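Local coordinates for protein homoserine O-acetyltransferase (Pseudomonas veronii, PDB 5EFZ) that hydrolyses ethyl acetate to ethanol and acetate and takes part in the bacterial breakdown of short-chain methyl ketones such as 2-butanone, at residues Asn121-Asp126 and Trp273-Val278; Tyr17-Glu20 and Pro24-Leu27; Leu222-Gly227 and Gly252-Tyr257. One frame throughout, in Å; residues are numbered along the deposited sequence.

Interaction 1 of 3, residues Asn121-Asp126 and Trp273-Val278; sequences NVRIGD and WQRGDV
Arg123 reaches Arg275 with the end of its side chain: NH1 lies 3.6 Å from Arg275 CB. A water in the plane of the Arg123 guanidinium bridges the segments, accepting from Arg123 NH1 at 2.9 Å and donating to Arg275 O at 2.7 Å. The two guanidinium planes are turned 68° apart, and Arg123 NH2 stays 5.0 Å from Arg275 NE; the salt bridge of Arg123 NE to Glu37 is likely to ease the nearness of like charges. Arg123 occupies the N-cap position of helix 124-139. Its N donates to Asp126 OD2 at 2.8 Å, almost straight at 171°, on the anti side of the carboxylate, which is one half of a capping box. Ile124 follows in the first turn of the helix. With CG1 anti to the carbonyl carbon (chi1 -66°), that branch is laid against the Gly276 backbone, CG1 to CA 3.9 Å, while its side chain also packs on Gln155 and Glu159. The contact thus sets the start of helix 124-139, which leads to strand 146-150 running up to Ser151, the presumed nucleophile, against the loop that follows helix 263-274, in the helical insertion between strands 170-174 and 296-300 where alpha/beta hydrolases commonly carry their cap.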
loop_
_atom_site.group_PDB
_atom_site.type_symbol
_atom_site.label_atom_id
_atom_site.label_comp_id
_atom_site.label_asym_id
_atom_site.label_seq_id
_atom_site.Cartn_x
_atom_site.Cartn_y
_atom_site.Cartn_z
ATOM N N ASN A 121 3.094 1.256 -27.516
ATOM C CA ASN A 121 2.243 0.925 -26.386
ATOM C C ASN A 121 1.539 -0.387 -26.709
ATOM O O ASN A 121 0.771 -0.448 -27.656
ATOM C CB ASN A 121 1.240 2.052 -26.124
ATOM C CG ASN A 121 1.905 3.285 -25.559
ATOM O OD1 ASN A 121 2.882 3.184 -24.815
ATOM N ND2 ASN A 121 1.380 4.447 -25.900
ATOM N N VAL A 122 1.849 -1.433 -25.941
ATOM C CA VAL A 122 1.289 -2.756 -26.178
ATOM C C VAL A 122 0.204 -3.056 -25.128
ATOM O O VAL A 122 0.364 -2.740 -23.940
ATOM C CB VAL A 122 2.391 -3.822 -26.131
ATOM C CG1 VAL A 122 1.826 -5.224 -26.378
ATOM C CG2 VAL A 122 3.478 -3.502 -27.174
ATOM N N ARG A 123 -0.908 -3.629 -25.575
ATOM C CA ARG A 123 -2.010 -3.962 -24.681
ATOM C C ARG A 123 -2.075 -5.477 -24.421
ATOM O O ARG A 123 -1.520 -6.279 -25.194
ATOM C CB ARG A 123 -3.362 -3.474 -25.260
ATOM C CG ARG A 123 -3.563 -1.936 -25.230
ATOM C CD ARG A 123 -4.937 -1.554 -25.822
ATOM N NE ARG A 123 -5.175 -0.101 -25.716
ATOM C CZ ARG A 123 -5.713 0.511 -24.658
ATOM N NH1 ARG A 123 -6.076 -0.176 -23.586
ATOM N NH2 ARG A 123 -5.889 1.832 -24.685
ATOM N N ILE A 124 -2.763 -5.849 -23.342
ATOM C CA ILE A 124 -3.006 -7.264 -23.033
ATOM C C ILE A 124 -3.578 -7.984 -24.260
ATOM O O ILE A 124 -3.159 -9.106 -24.584
ATOM C CB ILE A 124 -3.968 -7.410 -21.848
ATOM C CG1 ILE A 124 -3.329 -6.861 -20.552
ATOM C CG2 ILE A 124 -4.405 -8.881 -21.667
ATOM C CD1 ILE A 124 -2.159 -7.683 -20.009
ATOM N N GLY A 125 -4.502 -7.328 -24.966
ATOM C CA GLY A 125 -5.102 -7.950 -26.145
ATOM C C GLY A 125 -4.093 -8.252 -27.253
ATOM O O GLY A 125 -4.268 -9.212 -28.028
ATOM N N ASP A 126 -3.037 -7.438 -27.360
ATOM C CA ASP A 126 -1.997 -7.708 -28.354
ATOM C C ASP A 126 -1.245 -8.994 -28.010
ATOM O O ASP A 126 -0.998 -9.797 -28.888
ATOM C CB ASP A 126 -1.014 -6.520 -28.456
ATOM C CG ASP A 126 -1.701 -5.224 -28.900
ATOM O OD1 ASP A 126 -2.506 -5.264 -29.863
ATOM O OD2 ASP A 126 -1.427 -4.153 -28.287
ATOM N N TRP A 273 -0.198 -3.304 -18.067
ATOM C CA TRP A 273 -0.858 -3.712 -16.826
ATOM C C TRP A 273 -1.946 -2.704 -16.444
ATOM O O TRP A 273 -3.074 -3.083 -16.102
ATOM C CB TRP A 273 0.226 -3.847 -15.735
ATOM C CG TRP A 273 -0.186 -3.976 -14.276
ATOM C CD1 TRP A 273 -1.419 -4.287 -13.744
ATOM C CD2 TRP A 273 0.695 -3.764 -13.163
ATOM N NE1 TRP A 273 -1.339 -4.270 -12.342
ATOM C CE2 TRP A 273 -0.051 -3.957 -11.978
ATOM C CE3 TRP A 273 2.045 -3.413 -13.065
ATOM C CZ2 TRP A 273 0.523 -3.814 -10.695
ATOM C CZ3 TRP A 273 2.612 -3.263 -11.789
ATOM C CH2 TRP A 273 1.847 -3.470 -10.630
ATOM N N GLN A 274 -1.616 -1.413 -16.494
ATOM C CA GLN A 274 -2.592 -0.375 -16.140
ATOM C C GLN A 274 -3.910 -0.452 -16.907
ATOM O O GLN A 274 -4.954 -0.006 -16.427
ATOM C CB GLN A 274 -1.991 1.013 -16.409
ATOM C CG GLN A 274 -1.001 1.463 -15.356
ATOM C CD GLN A 274 -0.510 2.876 -15.621
ATOM O OE1 GLN A 274 -0.109 3.201 -16.750
ATOM N NE2 GLN A 274 -0.553 3.739 -14.590
ATOM N N ARG A 275 -3.839 -0.961 -18.128
ATOM C CA ARG A 275 -4.976 -0.856 -19.057
ATOM C C ARG A 275 -5.672 -2.168 -19.370
ATOM O O ARG A 275 -6.576 -2.192 -20.205
ATOM C CB ARG A 275 -4.492 -0.197 -20.346
ATOM C CG ARG A 275 -4.359 1.330 -20.178
ATOM C CD ARG A 275 -3.379 1.945 -21.141
ATOM N NE ARG A 275 -3.185 3.363 -20.798
ATOM C CZ ARG A 275 -2.317 3.789 -19.878
ATOM N NH1 ARG A 275 -1.544 2.924 -19.220
ATOM N NH2 ARG A 275 -2.233 5.080 -19.600
ATOM N N GLY A 276 -5.288 -3.241 -18.676
ATOM C CA GLY A 276 -5.973 -4.534 -18.864
ATOM C C GLY A 276 -7.483 -4.344 -18.672
ATOM O O GLY A 276 -7.919 -3.856 -17.637
ATOM N N ASP A 277 -8.279 -4.705 -19.677
ATOM C CA ASP A 277 -9.708 -4.418 -19.664
ATOM C C ASP A 277 -10.438 -5.254 -20.726
ATOM O O ASP A 277 -10.476 -4.876 -21.891
ATOM C CB ASP A 277 -9.958 -2.913 -19.899
ATOM C CG ASP A 277 -11.429 -2.565 -19.933
ATOM O OD1 ASP A 277 -12.288 -3.427 -19.608
ATOM O OD2 ASP A 277 -11.740 -1.418 -20.300
ATOM N N VAL A 278 -11.010 -6.391 -20.326
ATOM C CA VAL A 278 -11.710 -7.250 -21.288
ATOM C C VAL A 278 -13.021 -6.606 -21.754
ATOM O O VAL A 278 -13.609 -7.064 -22.732
ATOM C CB VAL A 278 -12.035 -8.662 -20.691
ATOM C CG1 VAL A 278 -10.753 -9.395 -20.251
ATOM C CG2 VAL A 278 -13.012 -8.551 -19.490
HETATM O O HOH W 1 -5.930 -2.904 -22.706
#

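Interaction 2 of 3, residues Tyr17-Glu20 and Pro24-Leu27; sequences YTEE and PFEL. With EDO (1,2-ethanediol), chain G.
Glu19 folds over the Phe25 ring and ends at the backbone of Pro24 and Phe25. Already at its root, Glu19 CA is 3.9 Å from Phe25 CE2; from CB, chi1 (-94°) brings CG over the aromatic face, and the bend at chi2 then turns CD toward the backbone of Phe25. Glu19 CG sits 4.0 Å from the Phe25 ring centroid, 24° off the normal and displaced toward the rim near CE2 and CZ, a CH-pi contact. Beyond it, Glu19 CD lies 3.7 Å from Phe25 N, and the carboxylate is stacked at only 18° to the ring plane. Glu19 OE1 approaches Pro24 CA at 3.1 Å. Both carboxylate oxygens of Glu19 face Phe25 N, but the two bonds are long and weak, N to OE1 3.4 Å and N to OE2 3.5 Å, so a single N-H is shared loosely between them. OE2 also comes very close to Phe25 O, acceptor against acceptor; at this exposed end the exact placement is doubtful. The side chain spans the turn between the short helix 19-22, N-capped by Thr18 through Asn21 N, and strand 26-29, the first strand, at one edge of the alpha/beta hydrolase sheet, which runs antiparallel to strand 45-51. The Phe25 ring also packs on Ala47 of that neighbouring strand and on Leu103. At the ring edge lie Leu27 CD2, Thr18 O and O1 of an ethanediol, probably from the crystallisation liquor. Ethanediol O1 donates weakly to Tyr17 O at 3.0 Å. A cis peptide bond precedes Pro24, whose CB gives a looser touch to OE1 of Glu19.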
loop_
_atom_site.group_PDB
_atom_site.type_symbol
_atom_site.label_atom_id
_atom_site.label_comp_id
_atom_site.label_asym_id
_atom_site.label_seq_id
_atom_site.Cartn_x
_atom_site.Cartn_y
_atom_site.Cartn_z
ATOM N N TYR A 17 18.899 -10.322 -19.978
ATOM C CA TYR A 17 17.833 -10.978 -20.750
ATOM C C TYR A 17 18.391 -11.993 -21.750
ATOM O O TYR A 17 18.241 -11.827 -22.957
ATOM C CB TYR A 17 17.002 -9.931 -21.486
ATOM C CG TYR A 17 16.279 -8.964 -20.560
ATOM C CD1 TYR A 17 15.112 -9.355 -19.928
ATOM C CD2 TYR A 17 16.783 -7.668 -20.309
ATOM C CE1 TYR A 17 14.414 -8.471 -19.073
ATOM C CE2 TYR A 17 16.099 -6.784 -19.454
ATOM C CZ TYR A 17 14.934 -7.202 -18.841
ATOM O OH TYR A 17 14.237 -6.370 -18.000
ATOM N N THR A 18 19.014 -13.041 -21.229
ATOM C CA THR A 18 19.720 -14.010 -22.046
ATOM C C THR A 18 19.198 -15.408 -21.821
ATOM O O THR A 18 18.482 -15.666 -20.854
ATOM C CB THR A 18 21.206 -14.019 -21.727
ATOM O OG1 THR A 18 21.380 -14.480 -20.373
ATOM C CG2 THR A 18 21.795 -12.612 -21.902
ATOM N N GLU A 19 19.597 -16.313 -22.713
ATOM C CA GLU A 19 19.285 -17.729 -22.577
ATOM C C GLU A 19 19.972 -18.326 -21.356
ATOM O O GLU A 19 19.449 -19.242 -20.711
ATOM C CB GLU A 19 19.703 -18.482 -23.837
ATOM C CG GLU A 19 18.571 -18.632 -24.813
ATOM C CD GLU A 19 17.995 -20.026 -24.780
ATOM O OE1 GLU A 19 18.002 -20.628 -23.687
ATOM O OE2 GLU A 19 17.539 -20.525 -25.832
ATOM N N GLU A 20 21.142 -17.788 -21.032
ATOM C CA GLU A 20 21.907 -18.263 -19.889
ATOM C C GLU A 20 21.131 -18.054 -18.597
ATOM O O GLU A 20 21.161 -18.893 -17.692
ATOM C CB GLU A 20 23.260 -17.538 -19.821
ATOM C CG GLU A 20 24.193 -17.974 -18.680
ATOM C CD GLU A 20 24.730 -19.401 -18.808
ATOM O OE1 GLU A 20 24.592 -20.019 -19.886
ATOM O OE2 GLU A 20 25.318 -19.905 -17.825
ATOM N N PRO A 24 16.137 -22.782 -21.058
ATOM C CA PRO A 24 15.985 -22.678 -22.515
ATOM C C PRO A 24 14.634 -22.124 -22.980
ATOM O O PRO A 24 13.602 -22.318 -22.330
ATOM C CB PRO A 24 16.180 -24.130 -22.978
ATOM C CG PRO A 24 15.795 -24.940 -21.825
ATOM C CD PRO A 24 16.295 -24.181 -20.631
ATOM N N PHE A 25 14.664 -21.361 -24.070
ATOM C CA PHE A 25 13.442 -20.909 -24.731
ATOM C C PHE A 25 13.739 -20.786 -26.218
ATOM O O PHE A 25 14.893 -20.656 -26.610
ATOM C CB PHE A 25 12.922 -19.581 -24.157
ATOM C CG PHE A 25 13.882 -18.417 -24.305
ATOM C CD1 PHE A 25 14.014 -17.755 -25.527
ATOM C CD2 PHE A 25 14.631 -17.981 -23.222
ATOM C CE1 PHE A 25 14.878 -16.686 -25.661
ATOM C CE2 PHE A 25 15.503 -16.922 -23.344
ATOM C CZ PHE A 25 15.635 -16.267 -24.571
ATOM N N GLU A 26 12.700 -20.797 -27.044
ATOM C CA GLU A 26 12.874 -20.625 -28.481
ATOM C C GLU A 26 12.268 -19.297 -28.906
ATOM O O GLU A 26 11.231 -18.894 -28.372
ATOM C CB GLU A 26 12.208 -21.762 -29.240
ATOM C CG GLU A 26 13.129 -22.456 -30.214
ATOM C CD GLU A 26 12.415 -23.545 -30.986
ATOM O OE1 GLU A 26 11.422 -24.094 -30.445
ATOM O OE2 GLU A 26 12.837 -23.832 -32.135
ATOM N N LEU A 27 12.897 -18.618 -29.859
ATOM C CA LEU A 27 12.326 -17.364 -30.392
ATOM C C LEU A 27 11.538 -17.689 -31.624
ATOM O O LEU A 27 12.111 -18.157 -32.621
ATOM C CB LEU A 27 13.398 -16.336 -30.760
ATOM C CG LEU A 27 13.960 -15.355 -29.755
ATOM C CD1 LEU A 27 12.893 -14.847 -28.796
ATOM C CD2 LEU A 27 15.098 -16.024 -29.013
HETATM C C1 EDO G . 17.116 -11.384 -25.787
HETATM O O1 EDO G . 17.224 -12.808 -25.617
HETATM C C2 EDO G . 16.378 -11.072 -27.083
HETATM O O2 EDO G . 15.246 -11.949 -27.206
#

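Interaction 3 of 3, residues Leu222-Gly227 and Gly252-Tyr257; sequences LWTLMG and GFMKRY
The indole of Trp223 is stacked with Phe258 and meets His219 and Phe187 edge-to-face, while its root touches Met254. Across the contact, Met254 does the reaching: bent at both chi2 (-67°) and chi3 (-62°), its chain curls so that CE comes to 3.5 Å from Trp223 CB, leaving the indole itself to extend away. Met254 CG, lower on the chain, presses on Thr224 OG1 at 3.2 Å, a tight carbon-to-oxygen contact with a hydroxyl that is also hydrogen-bonded to Ala220 O of its own helix. Helices 213-227 and 246-258 lie in the helical insertion between strands 170-174 and 296-300, where this fold commonly carries its cap, and the Trp223 side chain touches His334 of the presumed catalytic triad. An alanine in place of Met254 would lose CG, SD and CE, and is likely to open a gap beside Trp223 CB and take away part of the packing on Thr224 OG1. Elsewhere on helix 213-227, Leu225 O accepts from His183 NE2 of the second subunit, and Leu222 and Met226 each pack on their own counterparts there.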
loop_
_atom_site.group_PDB
_atom_site.type_symbol
_atom_site.label_atom_id
_atom_site.label_comp_id
_atom_site.label_asym_id
_atom_site.label_seq_id
_atom_site.Cartn_x
_atom_site.Cartn_y
_atom_site.Cartn_z
ATOM N N LEU A 222 8.800 0.433 -3.333
ATOM C CA LEU A 222 7.340 0.503 -3.477
ATOM C C LEU A 222 6.737 -0.882 -3.595
ATOM O O LEU A 222 5.654 -1.139 -3.063
ATOM C CB LEU A 222 6.962 1.341 -4.689
ATOM C CG LEU A 222 7.232 2.822 -4.511
ATOM C CD1 LEU A 222 7.355 3.535 -5.886
ATOM C CD2 LEU A 222 6.098 3.458 -3.689
ATOM N N TRP A 223 7.417 -1.777 -4.301
ATOM C CA TRP A 223 6.994 -3.169 -4.379
ATOM C C TRP A 223 7.047 -3.859 -3.017
ATOM O O TRP A 223 6.234 -4.724 -2.726
ATOM C CB TRP A 223 7.860 -3.943 -5.382
ATOM C CG TRP A 223 7.284 -3.878 -6.751
ATOM C CD1 TRP A 223 7.756 -3.145 -7.824
ATOM C CD2 TRP A 223 6.110 -4.562 -7.212
ATOM N NE1 TRP A 223 6.944 -3.360 -8.928
ATOM C CE2 TRP A 223 5.938 -4.226 -8.585
ATOM C CE3 TRP A 223 5.209 -5.457 -6.609
ATOM C CZ2 TRP A 223 4.864 -4.724 -9.353
ATOM C CZ3 TRP A 223 4.136 -5.955 -7.382
ATOM C CH2 TRP A 223 3.998 -5.598 -8.741
ATOM N N THR A 224 7.995 -3.477 -2.175
ATOM C CA THR A 224 8.063 -4.070 -0.848
ATOM C C THR A 224 6.858 -3.626 -0.004
ATOM O O THR A 224 6.300 -4.405 0.790
ATOM C CB THR A 224 9.360 -3.670 -0.118
ATOM O OG1 THR A 224 10.493 -3.904 -0.985
ATOM C CG2 THR A 224 9.517 -4.494 1.191
ATOM N N LEU A 225 6.501 -2.360 -0.151
ATOM C CA LEU A 225 5.387 -1.759 0.566
ATOM C C LEU A 225 4.039 -2.426 0.209
ATOM O O LEU A 225 3.208 -2.673 1.089
ATOM C CB LEU A 225 5.308 -0.255 0.247
ATOM C CG LEU A 225 4.108 0.474 0.847
ATOM C CD1 LEU A 225 4.230 0.545 2.380
ATOM C CD2 LEU A 225 3.981 1.856 0.286
ATOM N N MET A 226 3.831 -2.687 -1.080
ATOM C CA MET A 226 2.519 -3.138 -1.590
ATOM C C MET A 226 2.473 -4.621 -1.979
ATOM O O MET A 226 1.399 -5.165 -2.137
ATOM C CB MET A 226 2.107 -2.317 -2.843
ATOM C CG MET A 226 1.813 -0.839 -2.529
ATOM S SD MET A 226 0.383 -0.615 -1.482
ATOM C CE MET A 226 -0.939 -1.329 -2.457
ATOM N N GLY A 227 3.618 -5.255 -2.115
ATOM C CA GLY A 227 3.667 -6.569 -2.749
ATOM C C GLY A 227 3.502 -7.742 -1.808
ATOM O O GLY A 227 3.278 -8.872 -2.255
ATOM N N GLY A 252 18.536 -7.237 -0.036
ATOM C CA GLY A 252 19.026 -8.518 -0.517
ATOM C C GLY A 252 18.064 -9.307 -1.375
ATOM O O GLY A 252 18.483 -10.161 -2.140
ATOM N N PHE A 253 16.774 -9.038 -1.240
ATOM C CA PHE A 253 15.753 -9.701 -2.041
ATOM C C PHE A 253 15.174 -8.717 -3.087
ATOM O O PHE A 253 15.253 -8.943 -4.307
ATOM C CB PHE A 253 14.639 -10.251 -1.117
ATOM C CG PHE A 253 13.618 -11.139 -1.806
ATOM C CD1 PHE A 253 12.677 -10.613 -2.667
ATOM C CD2 PHE A 253 13.572 -12.498 -1.533
ATOM C CE1 PHE A 253 11.729 -11.425 -3.289
ATOM C CE2 PHE A 253 12.628 -13.328 -2.137
ATOM C CZ PHE A 253 11.698 -12.791 -3.018
ATOM N N MET A 254 14.588 -7.626 -2.617
ATOM C CA MET A 254 13.749 -6.793 -3.492
ATOM C C MET A 254 14.581 -5.885 -4.404
ATOM O O MET A 254 14.350 -5.854 -5.593
ATOM C CB MET A 254 12.787 -5.933 -2.647
ATOM C CG MET A 254 11.794 -6.769 -1.761
ATOM S SD MET A 254 10.633 -7.664 -2.809
ATOM C CE MET A 254 9.782 -6.345 -3.645
ATOM N N LYS A 255 15.519 -5.120 -3.839
ATOM C CA LYS A 255 16.363 -4.295 -4.698
ATOM C C LYS A 255 17.151 -5.159 -5.690
ATOM O O LYS A 255 17.296 -4.821 -6.857
ATOM C CB LYS A 255 17.325 -3.450 -3.865
ATOM C CG LYS A 255 16.623 -2.319 -3.104
ATOM C CD LYS A 255 17.606 -1.416 -2.356
ATOM C CE LYS A 255 16.862 -0.299 -1.627
ATOM N NZ LYS A 255 17.829 0.542 -0.881
ATOM N N ARG A 256 17.656 -6.283 -5.201
ATOM C CA ARG A 256 18.464 -7.173 -6.038
ATOM C C ARG A 256 17.644 -7.735 -7.205
ATOM O O ARG A 256 18.169 -7.896 -8.310
ATOM C CB ARG A 256 19.048 -8.302 -5.176
ATOM C CG ARG A 256 19.903 -9.307 -5.923
ATOM C CD ARG A 256 20.593 -10.308 -4.967
ATOM N NE ARG A 256 21.580 -9.625 -4.125
ATOM C CZ ARG A 256 21.855 -9.928 -2.856
ATOM N NH1 ARG A 256 21.250 -10.946 -2.249
ATOM N NH2 ARG A 256 22.765 -9.225 -2.196
ATOM N N TYR A 257 16.361 -7.991 -6.972
ATOM C CA TYR A 257 15.468 -8.536 -8.009
ATOM C C TYR A 257 15.348 -7.557 -9.186
ATOM O O TYR A 257 15.467 -7.950 -10.351
ATOM C CB TYR A 257 14.069 -8.846 -7.422
ATOM C CG TYR A 257 13.059 -9.279 -8.484
ATOM C CD1 TYR A 257 12.114 -8.401 -8.958
ATOM C CD2 TYR A 257 13.088 -10.567 -9.009
ATOM C CE1 TYR A 257 11.219 -8.778 -9.972
ATOM C CE2 TYR A 257 12.195 -10.957 -10.011
ATOM C CZ TYR A 257 11.267 -10.053 -10.468
ATOM O OH TYR A 257 10.371 -10.421 -11.450
#

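Overall arrangement
Interaction 2 comes first, closing a short loop with three residues between its segments, two of them still in helix 19-22, and joining that helix to edge strand 26-29 of the sheet. Interaction 1 opens later, at the start of helix 124-139, and closes after 146 residues at the end of helix 263-274. Interaction 3 is nested inside that long loop, shutting a shorter one of 24 residues between two helices of the insertion; no loops cross. Interactions 1 and 3, centres 24 Å apart, touch through two tryptophans, Trp273 CH2 lying 3.5 Å from Trp223 CZ2. Interaction 2 stands apart, its nearest atoms about 8 Å from interaction 3 and about 13 Å from interaction 1.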